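Hydroxylase (Rhodococcus sp., PDB 2OR0) probably uses reduced flavin and molecular oxygen to insert one oxygen atom into its substrate. Local coordinates at residues A62-Q67 with D124-M129; S95-G100 with L256-A261; H105-A110 with E243-M248; W128-Y133 with S156-C161. All coordinates share one frame; numbering follows the deposited sequence. Where two conformers were deposited one is given.

Contact 2 lies deepest, its centre about 4 Å from that of the chain; there segments 95-100 and 256-261 pack through glycines, an alanine and an indole on isoleucine, without polar side-chain bonds between them. Contacts 3 and 4 are also buried but mix apolar packing with backbone carbonyls: contact 3 joins helix 105-109 to the loop before helix 250-277, and contact 4 places short strand 129-130 beside the turn between strands 145-155 and 163-170. Contact 1, only partly buried, combines a salt bridge, an amide hydrogen bond and a water with apolar packing on Trp128, which contact 4 shares. Probable hydrogen bonds tie His105 of contact 3 to Met129 O, and Trp97 of contact 2 to Ser156 of contact 4.

Contact 1: residues A62-Q67 with D124-M129; sequences AIRLLQ and DNDTWM
Arg64 runs from its turn toward Asp126 and lays one face of its guanidinium against that carboxylate. From CB, directed at the partner loop, the chain passes through CG to Arg64 CD, which lies 3.6 Å from Asp126 OD1. A bend at the third torsion (chi3 -58°) then turns the guanidinium beneath the same oxygen. Arg64 NE is 3.4 Å and Arg64 CZ 3.5 Å from Asp126 OD1, while NH1 at the tip reaches the neighbourhood of Asn125 CB. Because OD1 sits above the guanidinium plane and no N-H points at it, this salt bridge is one of charges alone. A methionine in place of Arg64 would probably leave the Asp126 carboxylate without its opposite charge in this contact. Gln67 supplies the directed bond: its NE2 donates to Asn125 O at 3.0 Å in an almost straight line (177°), lying in the carbonyl plane on a lone pair. NE2 also bonds Tyr71 O, and a water gives its protons to both Gln67 OE1 and Asn125 O, holding the amide at each end. On the buried side Ile63 crosses Trp128 at about a right angle; its CG2 makes an off-centre CH-pi contact 4.1 Å from the centroid of the five-membered ring, and Ile63 CG1 approaches Trp128 CE2 at 3.6 Å. Arg58 adds a cation-pi contact to this indole. Two type I beta turns thus meet: Arg64 to Gln67, in the loop between helices 51-60 and 78-91, and Asp124 to Thr127, which leads into strand 129-130 and carries an Asx turn, Asp124 OD1 accepting from Asp126 N.

Contact 2: residues S95-G100 with L256-A261; sequences SGWVTG and LGITAA
The indole of Trp97 leans across to helix 250-277, where two aliphatic groups meet it obliquely. Trp97 CH2 touches Ile258 CG2 at 3.7 Å, and Trp97 CE3 lies 4.0 Å from Ala261 CB. The ring is brought there by a first torsion that sets CG opposite the backbone N (chi1 -179°), and its pyrrole N-H bonds Ser156 OG beyond the helix pair; Leu204 and Thr207 also touch the indole. The motif beneath is a glycine-mediated antiparallel helix packing: a GxxxG pattern, Gly96 and Gly100, faces a GxxxA pattern, Gly257 and Ala261. The short segments run at 165° to each other, and their axes come within 8.1 Å. Gly96 and Trp97 lie against Ala261, Ala261 CB being 3.7 Å from Gly96 O, and Gly100 lies against Gly257, with their CA atoms 3.8 Å apart. There is no room for side chains at this second pairing. A beta carbon on Gly100 would clash with Gly257 O, and one on Gly257 would run into Gly100 O. Elsewhere on the pair, helix 78-91 covers Ala260 and Ala261 through Val85, and Leu312 of helix 292-324 backs Leu256, Thr259 and Ala260. The contact therefore joins the helices preceding the beta strands to the C-terminal helical bundle, as expected of the acyl-CoA dehydrogenase fold. Where the backbones are nearest, a CA-H...O contact takes the place of a conventional bond: Gly257 CA approaches Gly100 O at 3.4 Å, with an angle of 150° at the hydrogen.

Contact 3: residues H105-A110 with E243-M248; sequences HPWELA and EPLFNM
Trp107 of helix 105-109 and Ala110 grip the short 3-10 turn at Leu245 and Phe246, and here the packing is tight. Trp107 NE1 donates to Leu245 O at 2.9 Å (166°), the oxygen lying in the indole plane while the N-H comes from above the carbonyl plane. Met248 N reaches this oxygen from the opposite face, so two donors hold it. Along the same indole edge, Met248 O is 3.3 Å from Trp107 CZ2. Ala110 sets its methyl over a face of Phe246, CB lying 3.6 Å from the ring centroid in a CH-pi contact. Leu245 CG lies over the other face, off toward the rim. The Trp107 and Phe246 rings meet obliquely, with planes 39° apart and CD1 to CD1 at 3.7 Å. Away from this grip the fit is looser. Met248 CB stands 4.0 Å from Trp107 CZ2 and its side chain then bends away. Farther round, Glu243, Pro244 and Asn247 are partly exposed; there Asn247 ND2 closes the turn internally on Glu243 O. Tyr250 and Met253 of helix 250-277 pack on Trp107, Leu109 rests on helix 114-121, and Pro244 and Met248 meet helix 292-324. The contact thus wedges helix 105-109 against the entrance to the C-terminal helices.

Contact 4: residues W128-Y133 with S156-C161; sequences WMASPY and SGTDHC
Trp128 and Cys161 each hold the gamma atom opposite their own carbonyl carbon (chi1 -63° and -62°), and these matching torsions bring indole and thiol together. Cys161 SG lies 3.7 Å from Trp128 CB, near the plane of the ring at its edge, and tucks under the strand backbone, 3.5 Å from Ala130 N. The second torsion of Trp128, -7°, swings the six-membered part of the indole alongside His160, so that Trp128 CE3 is 3.6 Å from His160 O and CZ3 is 3.7 Å from His160 CB. Ala130 points its methyl into the turn, where Ala130 CB meets Thr158 OG1 at 3.5 Å; the polar side of that hydroxyl is bonded to Ser155 OG. Two waters bridge the backbones. One accepts from Trp128 N and donates to His160 O at 2.9 Å; another accepts from Ser131 N and donates to Ser156 O at 2.7 Å. His160 O also accepts a hydrogen bond from Arg58 NH2. With an alanine in place of Trp128, His160 CB is likely to lose its flat neighbour and Arg58 its aromatic partner, opening a gap beside the turn. In acyl-CoA dehydrogenases the flavin rests against this part of the beta domain, so these segments probably lie near that pocket. Strand 129-130 pairs parallel with strand 163-170, while the 3-10 turn 158-160 connects strand 145-155 to that same strand; helix 51-60 touches His160 from the N-terminal helical side.

Contact 1: residues A62-Q67 with D124-M129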
loop_
_atom_site.group_PDB
_atom_site.type_symbol
_atom_site.label_atom_id
_atom_site.label_comp_id
_atom_site.label_asym_id
_atom_site.label_seq_id
_atom_site.Cartn_x
_atom_site.Cartn_y
_atom_site.Cartn_z
ATOM N N ALA A 62 -9.397 9.772 4.397
ATOM C CA ALA A 62 -8.849 8.479 3.928
ATOM C C ALA A 62 -7.697 7.891 4.757
ATOM O O ALA A 62 -7.627 6.675 4.950
ATOM C CB ALA A 62 -8.449 8.558 2.463
ATOM N N ILE A 63 -6.784 8.735 5.232
ATOM C CA ILE A 63 -5.642 8.239 5.999
ATOM C C ILE A 63 -6.041 7.850 7.432
ATOM O O ILE A 63 -5.347 7.069 8.085
ATOM C CB ILE A 63 -4.475 9.259 5.977
ATOM C CG1 ILE A 63 -4.167 9.683 4.528
ATOM C CG2 ILE A 63 -3.239 8.741 6.747
ATOM C CD1 ILE A 63 -3.783 8.551 3.584
ATOM N N ARG A 64 -7.183 8.355 7.901
ATOM C CA ARG A 64 -7.696 8.001 9.222
ATOM C C ARG A 64 -8.538 6.714 9.275
ATOM O O ARG A 64 -9.019 6.303 10.359
ATOM C CB ARG A 64 -8.473 9.184 9.785
ATOM C CG ARG A 64 -7.527 10.287 10.274
ATOM C CD ARG A 64 -8.266 11.403 10.961
ATOM N NE ARG A 64 -9.257 11.993 10.073
ATOM C CZ ARG A 64 -9.873 13.144 10.309
ATOM N NH1 ARG A 64 -9.581 13.840 11.419
ATOM N NH2 ARG A 64 -10.775 13.603 9.434
ATOM N N LEU A 65 -8.691 6.069 8.118
ATOM C CA LEU A 65 -9.442 4.812 8.005
ATOM C C LEU A 65 -9.105 3.773 9.071
ATOM O O LEU A 65 -10.008 3.193 9.681
ATOM C CB LEU A 65 -9.299 4.200 6.600
ATOM C CG LEU A 65 -10.086 4.869 5.460
ATOM C CD1 LEU A 65 -9.587 4.381 4.095
ATOM C CD2 LEU A 65 -11.578 4.634 5.610
ATOM N N LEU A 66 -7.815 3.548 9.304
ATOM C CA LEU A 66 -7.368 2.516 10.226
ATOM C C LEU A 66 -6.759 3.121 11.496
ATOM O O LEU A 66 -6.077 2.436 12.250
ATOM C CB LEU A 66 -6.350 1.597 9.545
ATOM C CG LEU A 66 -6.761 0.905 8.233
ATOM C CD1 LEU A 66 -5.540 0.239 7.614
ATOM C CD2 LEU A 66 -7.929 -0.108 8.442
ATOM N N GLN A 67 -6.999 4.411 11.704
ATOM C CA GLN A 67 -6.478 5.142 12.859
ATOM C C GLN A 67 -7.362 4.881 14.105
ATOM O O GLN A 67 -8.573 4.692 13.955
ATOM C CB GLN A 67 -6.468 6.623 12.513
ATOM C CG GLN A 67 -5.636 7.514 13.420
ATOM C CD GLN A 67 -5.168 8.757 12.695
ATOM O OE1 GLN A 67 -4.688 8.678 11.553
ATOM N NE2 GLN A 67 -5.301 9.920 13.342
ATOM N N ASP A 124 -2.439 17.222 16.097
ATOM C CA ASP A 124 -3.094 17.155 14.798
ATOM C C ASP A 124 -3.273 15.689 14.375
ATOM O O ASP A 124 -2.294 14.997 14.064
ATOM C CB ASP A 124 -2.261 17.922 13.778
ATOM C CG ASP A 124 -2.977 18.114 12.460
ATOM O OD1 ASP A 124 -4.039 17.482 12.230
ATOM O OD2 ASP A 124 -2.460 18.900 11.636
ATOM N N ASN A 125 -4.527 15.223 14.405
ATOM C CA ASN A 125 -4.895 13.867 13.984
ATOM C C ASN A 125 -4.509 13.599 12.524
ATOM O O ASN A 125 -4.387 12.454 12.122
ATOM C CB ASN A 125 -6.414 13.642 14.106
ATOM C CG ASN A 125 -6.946 13.844 15.525
ATOM O OD1 ASN A 125 -6.260 13.570 16.521
ATOM N ND2 ASN A 125 -8.194 14.316 15.615
ATOM N N ASP A 126 -4.374 14.663 11.738
ATOM C CA ASP A 126 -4.108 14.540 10.310
ATOM C C ASP A 126 -2.620 14.576 9.949
ATOM O O ASP A 126 -2.264 14.838 8.797
ATOM C CB ASP A 126 -4.868 15.614 9.521
ATOM C CG ASP A 126 -6.341 15.280 9.355
ATOM O OD1 ASP A 126 -6.676 14.082 9.218
ATOM O OD2 ASP A 126 -7.159 16.223 9.358
ATOM N N THR A 127 -1.771 14.293 10.929
ATOM C CA THR A 127 -0.331 14.175 10.724
ATOM C C THR A 127 -0.056 12.816 10.098
ATOM O O THR A 127 -0.508 11.784 10.629
ATOM C CB THR A 127 0.430 14.304 12.073
ATOM O OG1 THR A 127 0.160 15.589 12.637
ATOM C CG2 THR A 127 1.934 14.163 11.880
ATOM N N TRP A 128 0.672 12.819 8.978
ATOM C CA TRP A 128 1.004 11.586 8.244
ATOM C C TRP A 128 2.412 11.078 8.513
ATOM O O TRP A 128 3.346 11.868 8.735
ATOM C CB TRP A 128 0.873 11.788 6.730
ATOM C CG TRP A 128 -0.491 12.107 6.236
ATOM C CD1 TRP A 128 -1.665 12.110 6.957
ATOM C CD2 TRP A 128 -0.850 12.438 4.882
ATOM N NE1 TRP A 128 -2.720 12.459 6.140
ATOM C CE2 TRP A 128 -2.252 12.656 4.862
ATOM C CE3 TRP A 128 -0.122 12.574 3.688
ATOM C CZ2 TRP A 128 -2.947 13.004 3.680
ATOM C CZ3 TRP A 128 -0.808 12.933 2.513
ATOM C CH2 TRP A 128 -2.214 13.131 2.525
HETATM N N MSE A 129 2.549 9.747 8.460
HETATM C CA MSE A 129 3.837 9.084 8.490
HETATM C C MSE A 129 4.175 8.517 7.104
HETATM O O MSE A 129 3.306 7.946 6.426
HETATM C CB MSE A 129 3.857 7.949 9.511
HETATM C CG MSE A 129 3.646 8.377 10.952
HETATM SE SE MSE A 129 3.115 6.828 11.969
HETATM C CE MSE A 129 1.197 7.170 11.671
HETATM O O HOH W 1 -4.064 10.725 9.938
#

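Contact 2: residues S95-G100 with L256-A261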
loop_
_atom_site.group_PDB
_atom_site.type_symbol
_atom_site.label_atom_id
_atom_site.label_comp_id
_atom_site.label_asym_id
_atom_site.label_seq_id
_atom_site.Cartn_x
_atom_site.Cartn_y
_atom_site.Cartn_z
ATOM N N SER A 95 -2.583 8.881 -5.942
ATOM C CA SER A 95 -3.363 9.100 -4.732
ATOM C C SER A 95 -3.764 7.775 -4.110
ATOM O O SER A 95 -3.766 7.645 -2.892
ATOM C CB SER A 95 -4.627 9.905 -5.047
ATOM O OG SER A 95 -4.270 11.148 -5.621
ATOM N N GLY A 96 -4.144 6.806 -4.956
ATOM C CA GLY A 96 -4.578 5.509 -4.476
ATOM C C GLY A 96 -3.451 4.798 -3.763
ATOM O O GLY A 96 -3.649 4.190 -2.709
ATOM N N TRP A 97 -2.266 4.856 -4.373
ATOM C CA TRP A 97 -1.069 4.230 -3.831
ATOM C C TRP A 97 -0.686 4.859 -2.490
ATOM O O TRP A 97 -0.342 4.145 -1.530
ATOM C CB TRP A 97 0.086 4.365 -4.826
ATOM C CG TRP A 97 1.362 3.718 -4.343
ATOM C CD1 TRP A 97 2.373 4.328 -3.649
ATOM C CD2 TRP A 97 1.750 2.340 -4.492
ATOM N NE1 TRP A 97 3.380 3.416 -3.381
ATOM C CE2 TRP A 97 3.022 2.193 -3.877
ATOM C CE3 TRP A 97 1.163 1.222 -5.102
ATOM C CZ2 TRP A 97 3.712 0.963 -3.840
ATOM C CZ3 TRP A 97 1.855 -0.006 -5.071
ATOM C CH2 TRP A 97 3.111 -0.118 -4.448
ATOM N N VAL A 98 -0.743 6.184 -2.422
ATOM C CA VAL A 98 -0.339 6.893 -1.197
ATOM C C VAL A 98 -1.316 6.557 -0.038
ATOM O O VAL A 98 -0.899 6.304 1.108
ATOM C CB VAL A 98 -0.202 8.415 -1.447
ATOM C CG1 VAL A 98 -0.215 9.190 -0.132
ATOM C CG2 VAL A 98 1.078 8.713 -2.252
ATOM N N THR A 99 -2.597 6.467 -0.372
ATOM C CA THR A 99 -3.646 6.057 0.596
ATOM C C THR A 99 -3.416 4.668 1.162
ATOM O O THR A 99 -3.511 4.467 2.374
ATOM C CB THR A 99 -5.039 6.125 -0.023
ATOM O OG1 THR A 99 -5.247 7.426 -0.567
ATOM C CG2 THR A 99 -6.101 5.859 1.031
ATOM N N GLY A 100 -3.100 3.714 0.292
ATOM C CA GLY A 100 -2.763 2.370 0.722
ATOM C C GLY A 100 -1.477 2.154 1.499
ATOM O O GLY A 100 -1.346 1.133 2.165
ATOM N N LEU A 256 -2.051 -5.239 2.195
ATOM C CA LEU A 256 -3.452 -5.117 1.752
ATOM C C LEU A 256 -3.675 -3.807 1.024
ATOM O O LEU A 256 -4.281 -3.771 -0.056
ATOM C CB LEU A 256 -4.431 -5.239 2.943
ATOM C CG LEU A 256 -5.943 -5.063 2.670
ATOM C CD1 LEU A 256 -6.483 -6.230 1.832
ATOM C CD2 LEU A 256 -6.735 -4.929 3.995
ATOM N N GLY A 257 -3.187 -2.721 1.621
ATOM C CA GLY A 257 -3.288 -1.413 1.000
ATOM C C GLY A 257 -2.556 -1.318 -0.326
ATOM O O GLY A 257 -3.028 -0.665 -1.270
ATOM N N ILE A 258 -1.397 -1.961 -0.392
ATOM C CA ILE A 258 -0.523 -1.895 -1.556
ATOM C C ILE A 258 -1.155 -2.666 -2.755
ATOM O O ILE A 258 -1.258 -2.140 -3.842
ATOM C CB ILE A 258 0.888 -2.473 -1.203
ATOM C CG1 ILE A 258 1.678 -1.454 -0.361
ATOM C CG2 ILE A 258 1.653 -2.816 -2.448
ATOM C CD1 ILE A 258 2.873 -2.051 0.346
ATOM N N THR A 259 -1.564 -3.903 -2.517
ATOM C CA THR A 259 -2.227 -4.720 -3.539
ATOM C C THR A 259 -3.617 -4.182 -3.898
ATOM O O THR A 259 -3.984 -4.153 -5.076
ATOM C CB THR A 259 -2.235 -6.186 -3.126
ATOM O OG1 THR A 259 -0.880 -6.567 -2.888
ATOM C CG2 THR A 259 -2.819 -7.087 -4.222
ATOM N N ALA A 260 -4.366 -3.680 -2.915
ATOM C CA ALA A 260 -5.609 -2.956 -3.237
ATOM C C ALA A 260 -5.375 -1.789 -4.199
ATOM O O ALA A 260 -6.133 -1.604 -5.153
ATOM C CB ALA A 260 -6.316 -2.474 -1.968
ATOM N N ALA A 261 -4.323 -0.996 -3.960
ATOM C CA ALA A 261 -3.977 0.109 -4.854
ATOM C C ALA A 261 -3.690 -0.397 -6.250
ATOM O O ALA A 261 -4.245 0.137 -7.193
ATOM C CB ALA A 261 -2.789 0.916 -4.308
#

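Contact 3: residues H105-A110 with E243-M248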
loop_
_atom_site.group_PDB
_atom_site.type_symbol
_atom_site.label_atom_id
_atom_site.label_comp_id
_atom_site.label_asym_id
_atom_site.label_seq_id
_atom_site.Cartn_x
_atom_site.Cartn_y
_atom_site.Cartn_z
ATOM N N HIS A 105 0.089 3.036 8.071
ATOM C CA HIS A 105 0.960 3.423 9.185
ATOM C C HIS A 105 0.201 3.656 10.520
ATOM O O HIS A 105 0.706 3.225 11.562
ATOM C CB HIS A 105 1.867 4.598 8.801
ATOM C CG HIS A 105 2.748 4.310 7.617
ATOM N ND1 HIS A 105 2.985 5.231 6.623
ATOM C CD2 HIS A 105 3.409 3.187 7.248
ATOM C CE1 HIS A 105 3.771 4.699 5.704
ATOM N NE2 HIS A 105 4.039 3.456 6.057
ATOM N N PRO A 106 -1.001 4.299 10.481
ATOM C CA PRO A 106 -1.814 4.455 11.693
ATOM C C PRO A 106 -2.219 3.119 12.285
ATOM O O PRO A 106 -2.399 3.010 13.498
ATOM C CB PRO A 106 -3.060 5.185 11.191
ATOM C CG PRO A 106 -2.594 5.939 9.997
ATOM C CD PRO A 106 -1.666 4.956 9.335
ATOM N N TRP A 107 -2.354 2.099 11.441
ATOM C CA TRP A 107 -2.718 0.788 11.928
ATOM C C TRP A 107 -1.613 0.224 12.837
ATOM O O TRP A 107 -1.890 -0.278 13.937
ATOM C CB TRP A 107 -3.076 -0.155 10.763
ATOM C CG TRP A 107 -3.459 -1.509 11.236
ATOM C CD1 TRP A 107 -4.712 -1.931 11.633
ATOM C CD2 TRP A 107 -2.591 -2.639 11.369
ATOM N NE1 TRP A 107 -4.650 -3.249 12.015
ATOM C CE2 TRP A 107 -3.366 -3.704 11.874
ATOM C CE3 TRP A 107 -1.220 -2.852 11.117
ATOM C CZ2 TRP A 107 -2.823 -4.968 12.130
ATOM C CZ3 TRP A 107 -0.686 -4.098 11.367
ATOM C CH2 TRP A 107 -1.481 -5.147 11.860
ATOM N N GLU A 108 -0.360 0.300 12.385
ATOM C CA GLU A 108 0.741 -0.211 13.189
ATOM C C GLU A 108 1.002 0.686 14.428
ATOM O O GLU A 108 1.253 0.178 15.504
ATOM C CB GLU A 108 2.026 -0.380 12.383
ATOM C CG GLU A 108 3.151 -0.991 13.226
ATOM C CD GLU A 108 4.402 -1.317 12.436
ATOM O OE1 GLU A 108 4.371 -1.235 11.190
ATOM O OE2 GLU A 108 5.423 -1.659 13.057
ATOM N N LEU A 109 0.923 2.003 14.262
ATOM C CA LEU A 109 1.169 2.910 15.369
ATOM C C LEU A 109 0.158 2.662 16.489
ATOM O O LEU A 109 0.424 2.976 17.644
ATOM C CB LEU A 109 1.052 4.350 14.921
ATOM C CG LEU A 109 1.819 5.345 15.804
ATOM C CD1 LEU A 109 3.358 5.189 15.631
ATOM C CD2 LEU A 109 1.352 6.769 15.523
ATOM N N ALA A 110 -1.004 2.112 16.135
ATOM C CA ALA A 110 -2.057 1.851 17.107
ATOM C C ALA A 110 -1.523 0.990 18.214
ATOM O O ALA A 110 -1.942 1.147 19.348
ATOM C CB ALA A 110 -3.274 1.198 16.464
ATOM N N GLU A 243 -9.751 -4.135 20.169
ATOM C CA GLU A 243 -10.354 -4.047 18.845
ATOM C C GLU A 243 -9.822 -5.143 17.894
ATOM O O GLU A 243 -8.598 -5.279 17.736
ATOM C CB GLU A 243 -10.133 -2.653 18.248
ATOM C CG GLU A 243 -10.563 -1.491 19.134
ATOM C CD GLU A 243 -9.447 -0.935 20.028
ATOM O OE1 GLU A 243 -8.468 -1.645 20.344
ATOM O OE2 GLU A 243 -9.571 0.226 20.438
ATOM N N PRO A 244 -10.731 -5.929 17.268
ATOM C CA PRO A 244 -10.240 -6.975 16.367
ATOM C C PRO A 244 -9.386 -6.413 15.216
ATOM O O PRO A 244 -8.436 -7.060 14.820
ATOM C CB PRO A 244 -11.516 -7.643 15.851
ATOM C CG PRO A 244 -12.550 -7.363 16.949
ATOM C CD PRO A 244 -12.208 -5.940 17.351
ATOM N N LEU A 245 -9.708 -5.214 14.729
ATOM C CA LEU A 245 -8.920 -4.598 13.671
ATOM C C LEU A 245 -7.429 -4.619 14.028
ATOM O O LEU A 245 -6.595 -5.087 13.233
ATOM C CB LEU A 245 -9.382 -3.180 13.367
ATOM C CG LEU A 245 -8.424 -2.415 12.430
ATOM C CD1 LEU A 245 -8.380 -3.022 10.990
ATOM C CD2 LEU A 245 -8.803 -0.968 12.415
ATOM N N PHE A 246 -7.109 -4.170 15.241
ATOM C CA PHE A 246 -5.717 -4.009 15.648
ATOM C C PHE A 246 -5.050 -5.293 16.020
ATOM O O PHE A 246 -3.859 -5.307 16.318
ATOM C CB PHE A 246 -5.585 -2.953 16.749
ATOM C CG PHE A 246 -6.035 -1.618 16.312
ATOM C CD1 PHE A 246 -5.523 -1.053 15.142
ATOM C CD2 PHE A 246 -6.996 -0.920 17.030
ATOM C CE1 PHE A 246 -5.945 0.188 14.713
ATOM C CE2 PHE A 246 -7.416 0.329 16.602
ATOM C CZ PHE A 246 -6.887 0.882 15.430
ATOM N N ASN A 247 -5.794 -6.391 15.972
ATOM C CA ASN A 247 -5.173 -7.679 16.186
ATOM C C ASN A 247 -5.016 -8.509 14.924
ATOM O O ASN A 247 -4.693 -9.690 14.992
ATOM C CB ASN A 247 -5.885 -8.457 17.288
ATOM C CG ASN A 247 -5.729 -7.793 18.643
ATOM O OD1 ASN A 247 -4.789 -8.100 19.375
ATOM N ND2 ASN A 247 -6.639 -6.874 18.973
HETATM N N MSE A 248 -5.256 -7.881 13.776
HETATM C CA MSE A 248 -5.059 -8.543 12.458
HETATM C C MSE A 248 -3.570 -8.868 12.193
HETATM O O MSE A 248 -2.693 -8.191 12.719
HETATM C CB MSE A 248 -5.620 -7.651 11.346
HETATM C CG MSE A 248 -7.150 -7.532 11.346
HETATM SE SE MSE A 248 -7.982 -9.112 10.599
HETATM C CE MSE A 248 -7.406 -8.893 8.689
#

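Contact 4: residues W128-Y133 with S156-C161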
loop_
_atom_site.group_PDB
_atom_site.type_symbol
_atom_site.label_atom_id
_atom_site.label_comp_id
_atom_site.label_asym_id
_atom_site.label_seq_id
_atom_site.Cartn_x
_atom_site.Cartn_y
_atom_site.Cartn_z
ATOM N N TRP A 128 0.672 12.819 8.978
ATOM C CA TRP A 128 1.004 11.586 8.244
ATOM C C TRP A 128 2.412 11.078 8.513
ATOM O O TRP A 128 3.346 11.868 8.735
ATOM C CB TRP A 128 0.873 11.788 6.730
ATOM C CG TRP A 128 -0.491 12.107 6.236
ATOM C CD1 TRP A 128 -1.665 12.110 6.957
ATOM C CD2 TRP A 128 -0.850 12.438 4.882
ATOM N NE1 TRP A 128 -2.720 12.459 6.140
ATOM C CE2 TRP A 128 -2.252 12.656 4.862
ATOM C CE3 TRP A 128 -0.122 12.574 3.688
ATOM C CZ2 TRP A 128 -2.947 13.004 3.680
ATOM C CZ3 TRP A 128 -0.808 12.933 2.513
ATOM C CH2 TRP A 128 -2.214 13.131 2.525
HETATM N N MSE A 129 2.549 9.747 8.460
HETATM C CA MSE A 129 3.837 9.084 8.490
HETATM C C MSE A 129 4.175 8.517 7.104
HETATM O O MSE A 129 3.306 7.946 6.426
HETATM C CB MSE A 129 3.857 7.949 9.511
HETATM C CG MSE A 129 3.646 8.377 10.952
HETATM SE SE MSE A 129 3.115 6.828 11.969
HETATM C CE MSE A 129 1.197 7.170 11.671
ATOM N N ALA A 130 5.451 8.664 6.730
ATOM C CA ALA A 130 6.044 8.060 5.527
ATOM C C ALA A 130 6.740 6.759 5.871
ATOM O O ALA A 130 7.083 6.507 7.035
ATOM C CB ALA A 130 7.052 9.034 4.856
ATOM N N SER A 131 6.916 5.922 4.859
ATOM C CA SER A 131 7.635 4.660 4.893
ATOM C C SER A 131 9.051 4.885 4.324
ATOM O O SER A 131 9.466 6.024 4.078
ATOM C CB SER A 131 6.866 3.639 4.013
ATOM O OG SER A 131 6.810 4.069 2.636
ATOM N N PRO A 132 9.764 3.795 3.977
ATOM C CA PRO A 132 9.550 2.336 3.958
ATOM C C PRO A 132 9.970 1.531 5.174
ATOM O O PRO A 132 10.895 1.901 5.903
ATOM C CB PRO A 132 10.411 1.901 2.781
ATOM C CG PRO A 132 11.628 2.799 2.925
ATOM C CD PRO A 132 11.086 4.145 3.399
ATOM N N TYR A 133 9.317 0.383 5.333
ATOM C CA TYR A 133 9.715 -0.616 6.317
ATOM C C TYR A 133 10.975 -1.392 5.958
ATOM O O TYR A 133 11.508 -2.078 6.821
ATOM C CB TYR A 133 8.593 -1.626 6.518
ATOM C CG TYR A 133 7.378 -1.044 7.191
ATOM C CD1 TYR A 133 7.435 -0.605 8.504
ATOM C CD2 TYR A 133 6.160 -0.943 6.506
ATOM C CE1 TYR A 133 6.308 -0.080 9.132
ATOM C CE2 TYR A 133 5.013 -0.429 7.137
ATOM C CZ TYR A 133 5.100 -0.001 8.459
ATOM O OH TYR A 133 3.980 0.529 9.097
ATOM N N SER A 156 6.965 6.698 -0.164
ATOM C CA SER A 156 5.795 7.224 -0.884
ATOM C C SER A 156 5.127 8.371 -0.141
ATOM O O SER A 156 4.923 8.271 1.063
ATOM C CB SER A 156 4.758 6.104 -1.120
ATOM O OG SER A 156 5.338 5.040 -1.837
ATOM N N GLY A 157 4.764 9.439 -0.861
ATOM C CA GLY A 157 4.037 10.572 -0.269
ATOM C C GLY A 157 4.859 11.405 0.716
ATOM O O GLY A 157 4.312 12.232 1.437
ATOM N N THR A 158 6.178 11.202 0.726
ATOM C CA THR A 158 7.056 11.700 1.794
ATOM C C THR A 158 7.054 13.225 2.005
ATOM O O THR A 158 7.158 13.681 3.151
ATOM C CB THR A 158 8.501 11.127 1.658
ATOM O OG1 THR A 158 9.145 11.144 2.931
ATOM C CG2 THR A 158 9.350 11.875 0.625
ATOM N N ASP A 159 6.910 13.993 0.919
ATOM C CA ASP A 159 6.815 15.454 1.011
ATOM C C ASP A 159 5.636 15.922 1.859
ATOM O O ASP A 159 5.603 17.077 2.305
ATOM C CB ASP A 159 6.689 16.085 -0.384
ATOM C CG ASP A 159 7.946 15.897 -1.228
ATOM O OD1 ASP A 159 9.019 16.353 -0.789
ATOM O OD2 ASP A 159 7.861 15.289 -2.323
ATOM N N HIS A 160 4.659 15.032 2.062
ATOM C CA HIS A 160 3.424 15.402 2.754
ATOM C C HIS A 160 3.342 14.796 4.158
ATOM O O HIS A 160 2.317 14.906 4.850
ATOM C CB HIS A 160 2.228 15.005 1.885
ATOM C CG HIS A 160 2.179 15.732 0.577
ATOM N ND1 HIS A 160 1.831 17.065 0.481
ATOM C CD2 HIS A 160 2.450 15.320 -0.689
ATOM C CE1 HIS A 160 1.882 17.438 -0.789
ATOM N NE2 HIS A 160 2.250 16.398 -1.516
ATOM N N CYS A 161 4.436 14.161 4.568
ATOM C CA CYS A 161 4.528 13.493 5.853
ATOM C C CYS A 161 5.471 14.253 6.793
ATOM O O CYS A 161 6.443 14.878 6.345
ATOM C CB CYS A 161 5.010 12.058 5.669
ATOM S SG CYS A 161 3.891 11.012 4.653
HETATM O O HOH W 2 1.759 15.344 7.674
HETATM O O HOH W 3 5.192 6.206 2.797
#